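Local coordinates for protein dihydroxyacetone kinase (Citrobacter freundii, PDB 1UN8) that phosphorylates dihydroxyacetone with ATP, using a divalent metal cation, to give dihydroxyacetone phosphate in the oxidative route of glycerol fermentation, at residues A[106-109]-A[113-116]; A[81-86]-A[218-223]; A[479-484]-A[537-542]. All blocks are in the same frame, centred on the assembly; numbering follows the deposited sequence.

Interaction 1: A[106-109]-A[113-116]; sequences LIVK and GDRL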
loop_
_atom_site.group_PDB
_atom_site.type_symbol
_atom_site.label_atom_id
_atom_site.label_comp_id
_atom_site.label_asym_id
_atom_site.label_seq_id
_atom_site.Cartn_x
_atom_site.Cartn_y
_atom_site.Cartn_z
ATOM N N LEU A 106 -29.160 3.492 -0.750
ATOM C CA LEU A 106 -28.015 3.903 -1.556
ATOM C C LEU A 106 -27.116 4.735 -0.620
ATOM O O LEU A 106 -27.584 5.682 0.018
ATOM C CB LEU A 106 -28.460 4.762 -2.743
ATOM C CG LEU A 106 -29.448 4.167 -3.756
ATOM C CD1 LEU A 106 -29.759 5.207 -4.831
ATOM C CD2 LEU A 106 -28.889 2.896 -4.378
ATOM N N ILE A 107 -25.845 4.357 -0.496
ATOM C CA ILE A 107 -24.914 5.109 0.330
ATOM C C ILE A 107 -24.004 5.854 -0.659
ATOM O O ILE A 107 -23.193 5.236 -1.374
ATOM C CB ILE A 107 -24.069 4.183 1.214
ATOM C CG1 ILE A 107 -24.993 3.325 2.097
ATOM C CG2 ILE A 107 -23.090 5.031 2.069
ATOM C CD1 ILE A 107 -24.779 3.478 3.576
ATOM N N VAL A 108 -24.135 7.178 -0.703
ATOM C CA VAL A 108 -23.354 7.982 -1.639
ATOM C C VAL A 108 -22.394 9.000 -1.022
ATOM O O VAL A 108 -22.782 9.787 -0.161
ATOM C CB VAL A 108 -24.295 8.733 -2.595
ATOM C CG1 VAL A 108 -23.500 9.581 -3.567
ATOM C CG2 VAL A 108 -25.148 7.731 -3.345
ATOM N N LYS A 109 -21.142 8.987 -1.483
ATOM C CA LYS A 109 -20.135 9.937 -1.000
ATOM C C LYS A 109 -20.529 11.304 -1.561
ATOM O O LYS A 109 -21.032 11.396 -2.678
ATOM C CB LYS A 109 -18.731 9.521 -1.466
ATOM C CG LYS A 109 -18.256 8.201 -0.855
ATOM C CD LYS A 109 -16.768 7.914 -1.119
ATOM C CE LYS A 109 -16.426 7.877 -2.606
ATOM N NZ LYS A 109 -17.274 6.941 -3.385
ATOM N N GLY A 113 -21.554 14.542 -9.078
ATOM C CA GLY A 113 -21.748 13.463 -10.032
ATOM C C GLY A 113 -22.490 12.267 -9.457
ATOM O O GLY A 113 -23.423 11.758 -10.067
ATOM N N ASP A 114 -22.083 11.814 -8.280
ATOM C CA ASP A 114 -22.736 10.677 -7.658
ATOM C C ASP A 114 -24.128 11.009 -7.148
ATOM O O ASP A 114 -25.056 10.219 -7.307
ATOM C CB ASP A 114 -21.893 10.135 -6.508
ATOM C CG ASP A 114 -20.610 9.514 -6.981
ATOM O OD1 ASP A 114 -20.517 9.253 -8.201
ATOM O OD2 ASP A 114 -19.704 9.287 -6.144
ATOM N N ARG A 115 -24.270 12.177 -6.534
ATOM C CA ARG A 115 -25.553 12.600 -6.001
ATOM C C ARG A 115 -26.580 12.708 -7.116
ATOM O O ARG A 115 -27.703 12.226 -6.986
ATOM C CB ARG A 115 -25.402 13.946 -5.291
ATOM C CG ARG A 115 -24.511 13.875 -4.056
ATOM C CD ARG A 115 -24.307 15.228 -3.404
ATOM N NE ARG A 115 -25.551 15.967 -3.213
ATOM C CZ ARG A 115 -25.770 16.797 -2.198
ATOM N NH1 ARG A 115 -24.834 16.993 -1.275
ATOM N NH2 ARG A 115 -26.921 17.439 -2.102
ATOM N N LEU A 116 -26.196 13.329 -8.219
ATOM C CA LEU A 116 -27.111 13.482 -9.333
ATOM C C LEU A 116 -27.410 12.164 -10.046
ATOM O O LEU A 116 -28.549 11.908 -10.422
ATOM C CB LEU A 116 -26.558 14.492 -10.340
ATOM C CG LEU A 116 -26.383 15.920 -9.829
ATOM C CD1 LEU A 116 -25.964 16.816 -10.978
ATOM C CD2 LEU A 116 -27.684 16.422 -9.220
HETATM O O HOH W 1 -20.323 7.468 -3.909
#
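Val108 and Asp114 meet by carbon atoms: Val108 CG1 lies 3.4 Å from Asp114 CB. The CG1 branch stands anti to the backbone N of Val108 (chi1 180°), which carries it off the strand and against the first turn of the helix, where it also approaches Arg115 N. A beta-branched valine fits here, being compact enough for the helix backbone to come close. The side chain of Asp114 touches Val108 through its methylene; its CG is anti to its own carbonyl carbon (chi1 -68°), and the carboxylate reaches past the valine toward Lys109. The two charges make no salt bridge, Lys109 NZ and Asp114 OD2 being 4.4 Å apart. A water joins them instead, giving a hydrogen to Asp114 OD2 at 2.9 Å and accepting from both Lys109 NZ, at 3.1 Å, and the backbone N of Lys109. Each charged group has a further partner, Lys109 NZ in His65 and Asp114 OD1 in Ser85. Arg115 turns from this network to Asn110 and to the carbonyl O of Tyr467 of the second subunit. Both Lys109 and Asp114 bind substrate, and they stand at the strand-to-helix turn of a beta-alpha-beta unit, where alpha/beta folds commonly form active sites.

Interaction 2: A[81-86]-A[218-223]; sequences DVFASP and GIHGEP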
loop_
_atom_site.group_PDB
_atom_site.type_symbol
_atom_site.label_atom_id
_atom_site.label_comp_id
_atom_site.label_asym_id
_atom_site.label_seq_id
_atom_site.Cartn_x
_atom_site.Cartn_y
_atom_site.Cartn_z
ATOM N N ASP A 81 -15.877 4.994 -14.090
ATOM C CA ASP A 81 -14.515 4.973 -14.595
ATOM C C ASP A 81 -13.652 5.642 -13.513
ATOM O O ASP A 81 -14.174 6.099 -12.483
ATOM C CB ASP A 81 -14.446 5.743 -15.915
ATOM C CG ASP A 81 -13.246 5.355 -16.758
ATOM O OD1 ASP A 81 -13.310 5.540 -17.989
ATOM O OD2 ASP A 81 -12.241 4.881 -16.196
ATOM N N VAL A 82 -12.345 5.698 -13.744
ATOM C CA VAL A 82 -11.442 6.303 -12.782
ATOM C C VAL A 82 -11.852 7.724 -12.423
ATOM O O VAL A 82 -11.900 8.603 -13.286
ATOM C CB VAL A 82 -10.003 6.349 -13.319
ATOM C CG1 VAL A 82 -9.069 6.861 -12.232
ATOM C CG2 VAL A 82 -9.572 4.972 -13.777
ATOM N N PHE A 83 -12.148 7.942 -11.142
ATOM C CA PHE A 83 -12.536 9.262 -10.656
ATOM C C PHE A 83 -13.698 9.879 -11.414
ATOM O O PHE A 83 -13.808 11.104 -11.506
ATOM C CB PHE A 83 -11.340 10.209 -10.720
ATOM C CG PHE A 83 -10.235 9.862 -9.763
ATOM C CD1 PHE A 83 -9.062 10.622 -9.731
ATOM C CD2 PHE A 83 -10.370 8.801 -8.867
ATOM C CE1 PHE A 83 -8.043 10.333 -8.817
ATOM C CE2 PHE A 83 -9.363 8.506 -7.949
ATOM C CZ PHE A 83 -8.195 9.276 -7.923
ATOM N N ALA A 84 -14.566 9.028 -11.953
ATOM C CA ALA A 84 -15.735 9.482 -12.711
ATOM C C ALA A 84 -16.969 8.722 -12.245
ATOM O O ALA A 84 -16.945 7.494 -12.136
ATOM C CB ALA A 84 -15.510 9.250 -14.187
ATOM N N SER A 85 -18.045 9.451 -11.972
ATOM C CA SER A 85 -19.286 8.838 -11.500
ATOM C C SER A 85 -19.880 7.816 -12.468
ATOM O O SER A 85 -19.757 7.955 -13.691
ATOM C CB SER A 85 -20.345 9.917 -11.230
ATOM O OG SER A 85 -19.984 10.752 -10.150
ATOM N N PRO A 86 -20.546 6.779 -11.926
ATOM C CA PRO A 86 -21.175 5.732 -12.740
ATOM C C PRO A 86 -22.364 6.391 -13.445
ATOM O O PRO A 86 -22.814 7.456 -13.023
ATOM C CB PRO A 86 -21.643 4.710 -11.706
ATOM C CG PRO A 86 -20.830 5.012 -10.475
ATOM C CD PRO A 86 -20.738 6.510 -10.493
ATOM N N GLY A 218 -8.167 16.207 -1.541
ATOM C CA GLY A 218 -9.264 15.296 -1.817
ATOM C C GLY A 218 -8.866 13.948 -2.380
ATOM O O GLY A 218 -7.763 13.800 -2.912
ATOM N N ILE A 219 -9.766 12.966 -2.271
ATOM C CA ILE A 219 -9.493 11.624 -2.769
ATOM C C ILE A 219 -9.504 11.552 -4.290
ATOM O O ILE A 219 -9.293 10.488 -4.871
ATOM C CB ILE A 219 -10.484 10.597 -2.201
ATOM C CG1 ILE A 219 -11.907 10.892 -2.691
ATOM C CG2 ILE A 219 -10.396 10.609 -0.689
ATOM C CD1 ILE A 219 -12.903 9.796 -2.368
ATOM N N HIS A 220 -9.769 12.683 -4.932
ATOM C CA HIS A 220 -9.741 12.744 -6.386
ATOM C C HIS A 220 -8.632 13.729 -6.732
ATOM O O HIS A 220 -8.471 14.128 -7.874
ATOM C CB HIS A 220 -11.087 13.211 -6.957
ATOM C CG HIS A 220 -12.225 12.287 -6.646
ATOM N ND1 HIS A 220 -13.191 12.582 -5.707
ATOM C CD2 HIS A 220 -12.510 11.042 -7.101
ATOM C CE1 HIS A 220 -14.018 11.558 -5.596
ATOM N NE2 HIS A 220 -13.627 10.611 -6.430
ATOM N N GLY A 221 -7.866 14.108 -5.715
ATOM C CA GLY A 221 -6.780 15.046 -5.909
ATOM C C GLY A 221 -7.208 16.491 -5.764
ATOM O O GLY A 221 -6.418 17.390 -5.993
ATOM N N GLU A 222 -8.454 16.720 -5.374
ATOM C CA GLU A 222 -8.960 18.077 -5.206
ATOM C C GLU A 222 -8.101 18.902 -4.236
ATOM O O GLU A 222 -7.487 18.363 -3.322
ATOM C CB GLU A 222 -10.403 18.056 -4.670
ATOM C CG GLU A 222 -11.431 17.272 -5.488
ATOM C CD GLU A 222 -11.598 15.839 -5.006
ATOM O OE1 GLU A 222 -12.718 15.292 -5.162
ATOM O OE2 GLU A 222 -10.611 15.258 -4.485
ATOM N N PRO A 223 -8.069 20.229 -4.419
ATOM C CA PRO A 223 -7.298 21.131 -3.559
ATOM C C PRO A 223 -7.704 20.922 -2.113
ATOM O O PRO A 223 -8.888 20.741 -1.823
ATOM C CB PRO A 223 -7.707 22.518 -4.056
ATOM C CG PRO A 223 -7.981 22.279 -5.492
ATOM C CD PRO A 223 -8.744 20.983 -5.489
#
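Phe83 lays one face of its ring over the backbone of His220, with His220 CA 4.0 Å from the ring centroid and 20° off the ring normal, a CH-pi contact. The imidazole then turns its edge to the phenyl: His220 CD2 is 3.6 Å from Phe83 CD2, and the planes stand at 89° in a T-shaped (edge-to-face) pair. Phe83 CZ also approaches the carbonyl O of Ile219, at 3.5 Å. A large flat residue suits this place because one ring can meet both the main chain and the side chain of the histidine. Val82 CG1 lies over the opposite face of the Phe83 ring, at the rim.

His220 CG is anti to its carbonyl carbon (chi1 -62°), which swings the ring back beside its own backbone N. Its ND1 and its backbone N both face Glu222: His220 ND1 gives a hydrogen bond of 2.8 Å to Glu222 OE1, nearly in the imidazole plane, and His220 N bonds Glu222 OE2 at 2.7 Å. The bond from the main chain anchors the carboxylate, and the one from ND1 restrains the rotation of the ring; Ile219 CG1 packs on one imidazole face. His220 is the active-site residue that forms the tele-hemiaminal intermediate with dihydroxyacetone; with ND1 held by Glu222, NE2 is directed away from that carboxylate.

Each segment contains a beta turn, type II from Asp81 to Ala84 and type I from Gly218 to Gly221. His61, from the substrate site, meets both aromatic rings. The first loop joins strand 76-80 to helix 88-98, with Val82 on helix 12-22 and Pro86 on helix 112-127; the second connects strands 213-215 and 226-228 of the other sheet.

Interaction 3: A[479-484]-A[537-542]; sequences DALQPA and QRLAMV
Helix segments 479-484 and 537-542 run in broadly the same direction, their axes 36° apart and 8.5 Å from each other at closest approach, with Ala480 and Ala540 opposite one another. They belong to the eight-helix alpha barrel of the C-terminal domain, which encloses a tightly bound phospholipid.

Leu539 carries the contact, reaching across from helix 534-547 to Ala480 and Leu481. Alanine suits position 480 because its single methyl lets the other helix come close: Ala480 CB is 4.0 Å from Leu539 CB and 4.5 Å from Ala540 N. The second alanine of the pair, Ala540, likewise adds little bulk at the point where the backbones are nearest. Leu539 CD2 passes beside the Ala480 methyl and rests on the main chain between the two residues, 3.3 Å from Leu481 CA. Its other methyl, CD1, turns to the flank of Leu481, coming closest to CB and CG, with Leu481 CD2 a little farther off, and the two leucine side chains cross at about a right angle. The torsions of both leucines lie away from the staggered positions, so the precise fit of their branches deserves caution.

Leu539 also touches Met477, an ATP-binding residue, and lies about 4 Å from the phospholipid at the nearest atoms, so the same apolar side chain adjoins helix, nucleotide site and lipid pocket. Leu481 in turn packs against Leu461 and Met464 of helix 453-468. Helix 478-490 is kinked at Pro483, whose ring nitrogen has no hydrogen to give to the preceding turn; just beyond, Ala484 N is bonded to Ala480 O at 3.3 Å.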
loop_
_atom_site.group_PDB
_atom_site.type_symbol
_atom_site.label_atom_id
_atom_site.label_comp_id
_atom_site.label_asym_id
_atom_site.label_seq_id
_atom_site.Cartn_x
_atom_site.Cartn_y
_atom_site.Cartn_z
ATOM N N ASP A 479 42.598 -15.927 -2.168
ATOM C CA ASP A 479 43.446 -16.423 -3.251
ATOM C C ASP A 479 44.867 -16.796 -2.848
ATOM O O ASP A 479 45.531 -17.566 -3.541
ATOM C CB ASP A 479 43.491 -15.408 -4.386
ATOM C CG ASP A 479 42.117 -14.989 -4.826
ATOM O OD1 ASP A 479 41.382 -15.853 -5.343
ATOM O OD2 ASP A 479 41.764 -13.806 -4.673
ATOM N N ALA A 480 45.330 -16.252 -1.731
ATOM C CA ALA A 480 46.663 -16.558 -1.251
ATOM C C ALA A 480 46.565 -17.443 -0.005
ATOM O O ALA A 480 47.394 -18.330 0.202
ATOM C CB ALA A 480 47.419 -15.253 -0.927
ATOM N N LEU A 481 45.538 -17.209 0.809
ATOM C CA LEU A 481 45.351 -17.960 2.048
ATOM C C LEU A 481 45.085 -19.442 1.830
ATOM O O LEU A 481 45.760 -20.290 2.406
ATOM C CB LEU A 481 44.198 -17.369 2.865
ATOM C CG LEU A 481 44.359 -17.234 4.385
ATOM C CD1 LEU A 481 43.015 -17.499 5.026
ATOM C CD2 LEU A 481 45.393 -18.188 4.929
ATOM N N GLN A 482 44.095 -19.752 1.006
ATOM C CA GLN A 482 43.745 -21.142 0.743
ATOM C C GLN A 482 44.937 -21.963 0.267
ATOM O O GLN A 482 45.229 -23.017 0.825
ATOM C CB GLN A 482 42.622 -21.221 -0.288
ATOM C CG GLN A 482 42.101 -22.618 -0.480
ATOM C CD GLN A 482 40.594 -22.654 -0.586
ATOM O OE1 GLN A 482 40.005 -22.116 -1.530
ATOM N NE2 GLN A 482 39.955 -23.284 0.396
ATOM N N PRO A 483 45.640 -21.488 -0.775
ATOM C CA PRO A 483 46.799 -22.223 -1.282
ATOM C C PRO A 483 47.759 -22.535 -0.146
ATOM O O PRO A 483 48.227 -23.668 -0.012
ATOM C CB PRO A 483 47.403 -21.251 -2.295
ATOM C CG PRO A 483 46.215 -20.529 -2.812
ATOM C CD PRO A 483 45.426 -20.255 -1.559
ATOM N N ALA A 484 48.024 -21.519 0.675
ATOM C CA ALA A 484 48.929 -21.649 1.809
ATOM C C ALA A 484 48.424 -22.654 2.829
ATOM O O ALA A 484 49.187 -23.503 3.295
ATOM C CB ALA A 484 49.132 -20.289 2.473
ATOM N N GLN A 537 48.249 -10.036 -1.136
ATOM C CA GLN A 537 49.634 -9.617 -0.928
ATOM C C GLN A 537 49.982 -9.640 0.566
ATOM O O GLN A 537 51.011 -10.186 0.966
ATOM C CB GLN A 537 49.851 -8.211 -1.516
ATOM C CG GLN A 537 50.942 -7.375 -0.844
ATOM C CD GLN A 537 52.339 -7.733 -1.286
ATOM O OE1 GLN A 537 52.587 -8.808 -1.839
ATOM N NE2 GLN A 537 53.268 -6.838 -1.028
ATOM N N ARG A 538 49.118 -9.053 1.387
ATOM C CA ARG A 538 49.353 -9.017 2.830
ATOM C C ARG A 538 49.553 -10.431 3.359
ATOM O O ARG A 538 50.428 -10.702 4.184
ATOM C CB ARG A 538 48.183 -8.368 3.534
ATOM N N LEU A 539 48.730 -11.330 2.858
ATOM C CA LEU A 539 48.776 -12.710 3.258
ATOM C C LEU A 539 50.076 -13.361 2.832
ATOM O O LEU A 539 50.725 -14.056 3.611
ATOM C CB LEU A 539 47.614 -13.412 2.619
ATOM C CG LEU A 539 47.025 -14.473 3.505
ATOM C CD1 LEU A 539 45.510 -14.379 3.414
ATOM C CD2 LEU A 539 47.587 -15.834 3.097
ATOM N N ALA A 540 50.458 -13.125 1.587
ATOM C CA ALA A 540 51.684 -13.695 1.060
ATOM C C ALA A 540 52.901 -13.180 1.819
ATOM O O ALA A 540 53.852 -13.921 2.060
ATOM C CB ALA A 540 51.811 -13.374 -0.434
ATOM N N MET A 541 52.882 -11.915 2.204
ATOM C CA MET A 541 54.021 -11.375 2.922
ATOM C C MET A 541 54.101 -11.953 4.332
ATOM O O MET A 541 55.185 -12.132 4.882
ATOM C CB MET A 541 53.945 -9.851 2.950
ATOM C CG MET A 541 54.069 -9.236 1.577
ATOM S SD MET A 541 55.572 -9.766 0.707
ATOM C CE MET A 541 54.968 -11.131 -0.325
ATOM N N VAL A 542 52.949 -12.261 4.913
ATOM C CA VAL A 542 52.943 -12.836 6.241
ATOM C C VAL A 542 53.663 -14.177 6.181
ATOM O O VAL A 542 54.611 -14.415 6.927
ATOM C CB VAL A 542 51.511 -13.038 6.758
ATOM C CG1 VAL A 542 51.521 -13.928 7.992
ATOM C CG2 VAL A 542 50.901 -11.690 7.106
#

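From the N terminus, the chain first reaches the loop 81-86, then strand 104-109 and helix 112-127. Interaction 1 closes a very short loop there, within one beta-alpha-beta unit. Only at 218-223 does interaction 2 close, so its long loop contains interaction 1 and brings together connections from the two sheets of the DhaK region. These two contacts touch: beside the Ser85-Asp114 bond, Ile219 CD1 packs on Lys109 CE, joining substrate-binding residues to the loop of the catalytic histidine. Interaction 3 follows in series, opening at 479-484 and closing at 537-542 after a loop that includes helix 495-511; it ties two helices of the DhaL barrel, its centre about 77 Å from that of interaction 1 in the same chain.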